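Local coordinates for putative alpha-galactosidase/melibiase (Bacteroides fragilis, PDB 4OGZ), which probably hydrolyses terminal, non-reducing alpha-D-galactose residues of alpha-galactosides, as a glycoside hydrolase family 27 enzyme, at residues A[125-130]-A[175-180]; A[117-122]-A[137-142]; A[360-365]-A[373-378]. One frame throughout, in Å; residues are numbered along the deposited sequence.

Contact 1 (A[125-130]-A[175-180])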
# COMPACT_ATOMS: atom_id res chain seq x y z
N ALA A 125 0.02 9.45 -14.94
CA ALA A 125 -0.67 10.34 -14.05
C ALA A 125 0.09 10.42 -12.73
O ALA A 125 0.30 11.50 -12.19
CB ALA A 125 -2.09 9.88 -13.83
N MSE A 126 0.53 9.28 -12.24
CA MSE A 126 1.21 9.19 -10.94
C MSE A 126 2.55 9.87 -10.99
O MSE A 126 3.00 10.47 -9.99
CB MSE A 126 1.32 7.72 -10.56
CG MSE A 126 0.03 7.22 -9.90
SE MSE A 126 -0.06 5.23 -9.86
CE MSE A 126 1.42 4.93 -8.62
N VAL A 127 3.22 9.79 -12.13
CA VAL A 127 4.44 10.57 -12.35
C VAL A 127 4.17 12.06 -12.19
O VAL A 127 4.91 12.77 -11.52
CB VAL A 127 5.02 10.28 -13.74
CG1 VAL A 127 6.01 11.36 -14.16
CG2 VAL A 127 5.68 8.92 -13.72
N GLU A 128 3.08 12.53 -12.79
CA GLU A 128 2.83 13.93 -12.96
C GLU A 128 2.00 14.55 -11.85
O GLU A 128 1.99 15.76 -11.71
CB GLU A 128 2.09 14.15 -14.30
CG GLU A 128 2.94 13.88 -15.55
CD GLU A 128 2.11 13.66 -16.81
OE1 GLU A 128 0.96 14.17 -16.88
OE2 GLU A 128 2.61 12.95 -17.72
N ASN A 129 1.31 13.75 -11.04
CA ASN A 129 0.32 14.31 -10.11
C ASN A 129 0.76 14.37 -8.67
O ASN A 129 -0.03 14.75 -7.83
CB ASN A 129 -1.03 13.58 -10.22
CG ASN A 129 -0.99 12.15 -9.68
OD1 ASN A 129 -0.06 11.74 -8.99
ND2 ASN A 129 -2.01 11.38 -10.00
N GLY A 130 2.02 13.96 -8.38
CA GLY A 130 2.47 13.96 -7.02
C GLY A 130 2.58 12.62 -6.33
O GLY A 130 3.39 12.49 -5.40
N HIS A 175 8.58 0.01 -15.06
CA HIS A 175 9.96 0.00 -14.47
C HIS A 175 10.80 1.18 -14.95
O HIS A 175 11.58 1.73 -14.18
CB HIS A 175 10.66 -1.29 -14.82
CG HIS A 175 10.05 -2.50 -14.21
ND1 HIS A 175 10.19 -3.76 -14.75
CD2 HIS A 175 9.28 -2.65 -13.12
CE1 HIS A 175 9.52 -4.63 -14.02
NE2 HIS A 175 8.95 -3.97 -13.04
N GLU A 176 10.61 1.60 -16.20
CA GLU A 176 11.29 2.80 -16.72
C GLU A 176 11.08 4.01 -15.79
O GLU A 176 11.94 4.88 -15.67
CB GLU A 176 10.75 3.13 -18.09
CG GLU A 176 11.78 3.54 -19.10
CD GLU A 176 11.16 4.03 -20.40
OE1 GLU A 176 10.08 3.50 -20.81
OE2 GLU A 176 11.74 4.96 -21.01
N ARG A 177 9.94 4.04 -15.12
CA ARG A 177 9.57 5.14 -14.24
C ARG A 177 9.63 4.83 -12.74
O ARG A 177 9.19 5.64 -11.93
CB ARG A 177 8.14 5.58 -14.61
CG ARG A 177 8.05 6.14 -16.00
CD ARG A 177 6.69 5.95 -16.67
NE ARG A 177 6.71 6.61 -17.98
CZ ARG A 177 7.24 6.08 -19.06
NH1 ARG A 177 7.76 4.87 -19.05
NH2 ARG A 177 7.29 6.79 -20.18
N GLY A 178 10.16 3.67 -12.37
CA GLY A 178 10.39 3.33 -10.99
C GLY A 178 9.19 2.64 -10.35
O GLY A 178 9.17 2.42 -9.16
N PHE A 179 8.20 2.28 -11.16
CA PHE A 179 6.98 1.62 -10.69
C PHE A 179 7.16 0.11 -10.68
O PHE A 179 7.98 -0.41 -11.41
CB PHE A 179 5.73 1.96 -11.56
CG PHE A 179 5.29 3.40 -11.49
CD1 PHE A 179 4.88 3.96 -10.30
CD2 PHE A 179 5.24 4.19 -12.63
CE1 PHE A 179 4.46 5.26 -10.23
CE2 PHE A 179 4.79 5.49 -12.59
CZ PHE A 179 4.44 6.04 -11.39
N LYS A 180 6.34 -0.54 -9.85
CA LYS A 180 6.30 -1.98 -9.74
C LYS A 180 5.01 -2.46 -10.34
O LYS A 180 3.97 -1.76 -10.26
CB LYS A 180 6.37 -2.41 -8.29
CG LYS A 180 7.63 -1.95 -7.53
CD LYS A 180 8.88 -2.58 -8.08
CE LYS A 180 10.14 -1.87 -7.61
NZ LYS A 180 10.25 -1.85 -6.13

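Contact 2 (A[117-122]-A[137-142])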
# COMPACT_ATOMS: atom_id res chain seq x y z
N GLU A 117 -3.62 0.70 -22.21
CA GLU A 117 -3.78 2.15 -22.18
C GLU A 117 -4.04 2.68 -20.79
O GLU A 117 -3.53 3.72 -20.42
CB GLU A 117 -4.91 2.59 -23.14
CG GLU A 117 -4.58 2.50 -24.64
CD GLU A 117 -4.61 1.08 -25.25
OE1 GLU A 117 -5.25 0.17 -24.63
OE2 GLU A 117 -3.98 0.88 -26.34
N LEU A 118 -4.90 1.99 -20.04
CA LEU A 118 -5.26 2.40 -18.70
C LEU A 118 -4.01 2.36 -17.81
O LEU A 118 -3.74 3.29 -17.03
CB LEU A 118 -6.33 1.48 -18.10
CG LEU A 118 -6.64 1.69 -16.60
CD1 LEU A 118 -7.29 3.06 -16.32
CD2 LEU A 118 -7.53 0.58 -16.04
N LEU A 119 -3.29 1.26 -17.92
CA LEU A 119 -2.10 1.04 -17.08
C LEU A 119 -1.02 2.09 -17.36
O LEU A 119 -0.55 2.70 -16.42
CB LEU A 119 -1.55 -0.37 -17.23
CG LEU A 119 -2.18 -1.50 -16.39
CD1 LEU A 119 -1.60 -1.57 -14.99
CD2 LEU A 119 -3.70 -1.41 -16.22
N LEU A 120 -0.66 2.30 -18.62
CA LEU A 120 0.38 3.28 -18.94
C LEU A 120 -0.10 4.67 -18.55
O LEU A 120 0.64 5.43 -17.93
CB LEU A 120 0.79 3.26 -20.41
CG LEU A 120 1.14 1.93 -21.08
CD1 LEU A 120 1.67 2.19 -22.46
CD2 LEU A 120 2.16 1.13 -20.29
N GLN A 121 -1.36 5.02 -18.86
CA GLN A 121 -1.92 6.33 -18.45
C GLN A 121 -1.95 6.55 -16.92
O GLN A 121 -1.80 7.67 -16.45
CB GLN A 121 -3.35 6.54 -19.00
CG GLN A 121 -3.47 6.86 -20.48
CD GLN A 121 -4.90 6.67 -21.01
OE1 GLN A 121 -5.82 6.32 -20.28
NE2 GLN A 121 -5.08 6.86 -22.29
N THR A 122 -2.13 5.48 -16.17
CA THR A 122 -2.16 5.54 -14.73
C THR A 122 -0.74 5.82 -14.20
O THR A 122 -0.54 6.66 -13.35
CB THR A 122 -2.75 4.24 -14.15
OG1 THR A 122 -4.16 4.23 -14.44
CG2 THR A 122 -2.52 4.12 -12.64
N ALA A 137 4.06 3.41 -5.59
CA ALA A 137 4.90 2.75 -6.57
C ALA A 137 4.28 1.54 -7.27
O ALA A 137 4.69 1.20 -8.37
CB ALA A 137 6.21 2.29 -5.85
N TYR A 138 3.46 0.77 -6.56
CA TYR A 138 2.92 -0.49 -7.10
C TYR A 138 1.73 -0.16 -7.97
O TYR A 138 0.81 0.51 -7.53
CB TYR A 138 2.51 -1.51 -6.01
CG TYR A 138 3.72 -2.17 -5.37
CD1 TYR A 138 4.41 -1.54 -4.33
CD2 TYR A 138 4.20 -3.36 -5.84
CE1 TYR A 138 5.55 -2.10 -3.79
CE2 TYR A 138 5.34 -3.91 -5.32
CZ TYR A 138 6.02 -3.29 -4.29
OH TYR A 138 7.15 -3.91 -3.75
N ILE A 139 1.76 -0.63 -9.21
CA ILE A 139 0.59 -0.49 -10.11
C ILE A 139 0.11 -1.91 -10.42
O ILE A 139 0.75 -2.67 -11.15
CB ILE A 139 0.95 0.30 -11.36
CG1 ILE A 139 1.27 1.74 -10.94
CG2 ILE A 139 -0.18 0.27 -12.40
CD1 ILE A 139 1.82 2.60 -12.08
N ASN A 140 -1.02 -2.26 -9.81
CA ASN A 140 -1.46 -3.63 -9.75
C ASN A 140 -2.64 -3.93 -10.67
O ASN A 140 -3.69 -3.30 -10.57
CB ASN A 140 -1.82 -3.97 -8.31
CG ASN A 140 -0.62 -3.92 -7.38
OD1 ASN A 140 0.51 -3.79 -7.82
ND2 ASN A 140 -0.86 -4.05 -6.10
N ILE A 141 -2.43 -4.89 -11.55
CA ILE A 141 -3.48 -5.50 -12.35
C ILE A 141 -4.23 -6.49 -11.48
O ILE A 141 -3.63 -7.34 -10.87
CB ILE A 141 -2.86 -6.23 -13.55
CG1 ILE A 141 -2.13 -5.23 -14.47
CG2 ILE A 141 -3.91 -7.03 -14.30
CD1 ILE A 141 -1.51 -5.87 -15.68
N ASP A 142 -5.53 -6.33 -11.38
CA ASP A 142 -6.36 -7.28 -10.68
C ASP A 142 -6.92 -8.29 -11.71
O ASP A 142 -6.27 -8.62 -12.72
CB ASP A 142 -7.47 -6.54 -9.91
CG ASP A 142 -7.97 -7.33 -8.70
OD1 ASP A 142 -7.30 -7.28 -7.65
OD2 ASP A 142 -9.01 -8.03 -8.80

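Contact 3 (A[360-365]-A[373-378])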
# COMPACT_ATOMS: atom_id res chain seq x y z
N CYS A 360 -4.55 2.54 -3.89
CA CYS A 360 -5.72 3.31 -4.32
C CYS A 360 -6.56 2.52 -5.27
O CYS A 360 -6.06 1.80 -6.15
CB CYS A 360 -5.35 4.65 -4.97
SG CYS A 360 -4.18 5.66 -4.02
N GLY A 361 -7.87 2.77 -5.17
CA GLY A 361 -8.84 2.10 -6.01
C GLY A 361 -9.61 3.02 -6.92
O GLY A 361 -10.38 2.55 -7.74
N ASN A 362 -9.38 4.33 -6.79
CA ASN A 362 -10.01 5.32 -7.66
C ASN A 362 -9.28 5.45 -8.97
O ASN A 362 -8.23 4.85 -9.16
CB ASN A 362 -10.06 6.68 -6.95
CG ASN A 362 -8.67 7.22 -6.60
OD1 ASN A 362 -7.85 6.52 -6.00
ND2 ASN A 362 -8.41 8.47 -6.96
N ASP A 363 -9.83 6.26 -9.86
CA ASP A 363 -9.15 6.62 -11.11
C ASP A 363 -8.21 7.78 -10.85
O ASP A 363 -8.63 8.91 -10.83
CB ASP A 363 -10.17 7.01 -12.20
CG ASP A 363 -9.53 7.19 -13.59
OD1 ASP A 363 -8.29 7.09 -13.73
OD2 ASP A 363 -10.28 7.39 -14.57
N VAL A 364 -6.92 7.47 -10.68
CA VAL A 364 -5.93 8.49 -10.38
C VAL A 364 -5.59 9.39 -11.60
O VAL A 364 -4.90 10.38 -11.45
CB VAL A 364 -4.63 7.87 -9.76
CG1 VAL A 364 -4.94 7.15 -8.47
CG2 VAL A 364 -3.93 6.92 -10.70
N ARG A 365 -6.09 9.06 -12.79
CA ARG A 365 -5.88 9.95 -13.96
C ARG A 365 -6.61 11.28 -13.81
O ARG A 365 -6.28 12.23 -14.47
CB ARG A 365 -6.30 9.25 -15.24
CG ARG A 365 -5.47 8.02 -15.58
CD ARG A 365 -6.09 7.17 -16.68
NE ARG A 365 -7.51 6.96 -16.46
CZ ARG A 365 -8.33 6.43 -17.35
NH1 ARG A 365 -7.89 6.03 -18.54
NH2 ARG A 365 -9.61 6.29 -17.05
N GLN A 373 -6.24 16.19 -1.66
CA GLN A 373 -5.96 16.66 -0.33
C GLN A 373 -5.80 15.50 0.63
O GLN A 373 -5.19 15.66 1.67
CB GLN A 373 -7.11 17.51 0.20
CG GLN A 373 -6.89 18.17 1.55
CD GLN A 373 -5.89 19.31 1.51
OE1 GLN A 373 -5.53 19.82 0.44
NE2 GLN A 373 -5.44 19.73 2.68
N ILE A 374 -6.46 14.38 0.36
CA ILE A 374 -6.36 13.22 1.25
C ILE A 374 -5.16 12.36 0.84
O ILE A 374 -4.26 12.12 1.65
CB ILE A 374 -7.66 12.40 1.21
CG1 ILE A 374 -8.82 13.23 1.80
CG2 ILE A 374 -7.46 11.09 1.96
CD1 ILE A 374 -10.20 12.71 1.47
N LEU A 375 -5.14 11.93 -0.42
CA LEU A 375 -4.14 10.97 -0.89
C LEU A 375 -2.71 11.51 -0.97
O LEU A 375 -1.77 10.74 -1.07
CB LEU A 375 -4.54 10.47 -2.28
CG LEU A 375 -5.81 9.64 -2.36
CD1 LEU A 375 -6.00 9.18 -3.79
CD2 LEU A 375 -5.80 8.44 -1.43
N LEU A 376 -2.57 12.84 -1.02
CA LEU A 376 -1.26 13.45 -1.04
C LEU A 376 -0.89 14.02 0.34
O LEU A 376 -0.06 14.91 0.40
CB LEU A 376 -1.17 14.53 -2.14
CG LEU A 376 -1.41 14.07 -3.60
CD1 LEU A 376 -1.19 15.26 -4.53
CD2 LEU A 376 -0.52 12.92 -4.06
N ASN A 377 -1.48 13.55 1.43
CA ASN A 377 -1.13 14.06 2.74
C ASN A 377 0.17 13.38 3.15
O ASN A 377 0.16 12.23 3.56
CB ASN A 377 -2.20 13.80 3.80
CG ASN A 377 -1.87 14.46 5.13
OD1 ASN A 377 -0.73 14.33 5.64
ND2 ASN A 377 -2.85 15.10 5.75
N LYS A 378 1.25 14.11 2.97
CA LYS A 378 2.62 13.62 3.20
C LYS A 378 2.84 13.13 4.62
O LYS A 378 3.68 12.23 4.86
CB LYS A 378 3.55 14.78 2.87
CG LYS A 378 5.00 14.67 3.29
CD LYS A 378 5.64 16.05 3.12
CE LYS A 378 7.15 15.97 2.95
NZ LYS A 378 7.64 16.78 1.80

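Contact 1 (A[125-130]-A[175-180])
With chi1 at -67°, Phe-179 has CG anti to its carbonyl carbon, which sends the ring toward helix 116-128; there a bend at chi3 (67°) in Met-126, a selenomethionine, brings its methyl against that ring obliquely. Two points on Met-126 touch the aromatic group: CE lies 3.5 Å from CE1 of Phe-179, and CB lies 3.6 Å from CZ of Phe-179. The selenium stands 5.2 Å from the ring centroid, 36° off the normal, so this is a Met-aromatic contact of oblique geometry. Val-127 adds a second apolar touch, its CG2 being 3.7 Å from CE2 of Phe-179, while the same methyl approaches CB of Arg-177 at 4.2 Å. The outer end of the ring is thus met by neighbouring residues of a single helix turn.

Phe-179 follows closely on the end of helix 166-176. Gly-178, at positive phi, is the C-prime residue of the Schellman motif ending it, with Gly-178 N bonded to His-175 O at 3.0 Å and Phe-179 N to Leu-174 O. Arg-177 NH1 forms a hydrogen bond to Tyr-173 O and a salt bridge to Glu-176 OE1, and the guanidinium makes a cation-pi contact with the Tyr-173 ring. Beneath the apolar cluster lies barrel strand 138-140, whose Ile-139 touches both Met-126 and Phe-179; the C-terminal part of helix 116-128 packs against the short loop between helix 166-176 and strand 180-186.

Contact 2 (A[117-122]-A[137-142])
Leu-119 and Ile-139 lie alongside each other, pointing opposite ways, whereas Ile-141 lies roughly perpendicular to the leucine; one leucine branch serves both encounters. That branch is CD1, 3.5 Å from CG2 of Ile-139, closer than two methyls normally sit. The same methyl lies 3.7 Å from CG1 of Ile-141, and the branch point CG of Leu-119 follows at 4.2 Å from that CG1. Each isoleucine presents a different group: Ile-139 offers its CG2 methyl, Ile-141 the methylene of its longer branch. In Ile-139, chi1 of -66° places CG2 anti to the backbone N, which turns this methyl, rather than the longer branch, to Leu-119 CD1.

One turn along the helix, Thr-122 directs its CB toward the strand, but its hydroxyl is committed to its own helix: OG1 donates to Leu-118 O at 2.8 Å. Thr-122 N reaches that oxygen from the opposite face of the carbonyl plane, so two donors grip it.

All three apolar residues are buried. Helix 116-128 packs on strand 138-140 and the residues just after it, with Val-170 and Ile-167 of helix 166-176 touching Leu-119 and Ile-141 respectively, and Trp-104 of strand 102-105 adjoining Ile-139.

Contact 3 (A[360-365]-A[373-378])
Leu-375 carries the helix side of this contact, reaching from helix 369-375 to the loop after strand 358-360. Its CB points toward that loop, and chi1 of -66° sets CG anti to the carbonyl carbon; chi2 of -177° extends CD1 away from the backbone, with CD2 branching off beside it. CD1 meets the loop at two residues: it is 4.0 Å from SG of Cys-360 and 3.9 Å from OD1 of Asn-362. The amide nitrogen ND2 of Asn-362 lies at 4.0 Å from the same CD1, so the methyl faces both amide heteroatoms in van der Waals contact. Within the loop, CD2 meets Cys-360, its SG being 4.1 Å away. The thiol sulfur is therefore approached by both leucine branches, while Asn-362 comes to CD1 from the opposite direction.

Farther along the loop, Arg-365 forms a side-on, two-nitrogen salt bridge with Asp-363: NE donates to OD1 of Asp-363, and NH2 reaches OD2 of Asp-363 at 2.8 Å. The backbone N of Arg-365 also donates to OD1 of Asp-363, at 3.1 Å and from above the carboxylate plane. This closes an Asx turn. Phe-348 of helix 341-353 also touches Leu-375. This is beta-to-alpha packing of a TIM barrel: the loop leaving the eighth parallel strand, 358-360, is packed against helix 369-375, which follows it.

How the contacts relate
All three contacts lie in the TIM-barrel, the putative catalytic domain. Contacts 1 and 2 have centres about 10 Å apart and share helix 116-128; their segments alternate along the chain. Backbone pairing between Lys-180 and both Ala-137 and Ile-139 joins them through adjacent parallel strands. Contact 3 follows both in sequence, its centre about 14 Å from each, yet strand 358-360 lies beside 102-105, which in turn neighbours 138-140. The late loop consequently returns to the early helix: Arg-365 NH1 and Gln-121 OE1 are 2.7 Å apart, a probable hydrogen bond, and Val-364 packs on Thr-122. Helix 116-128 thus touches both strand 138-140 and the loop after the eighth strand, near where the barrel closes.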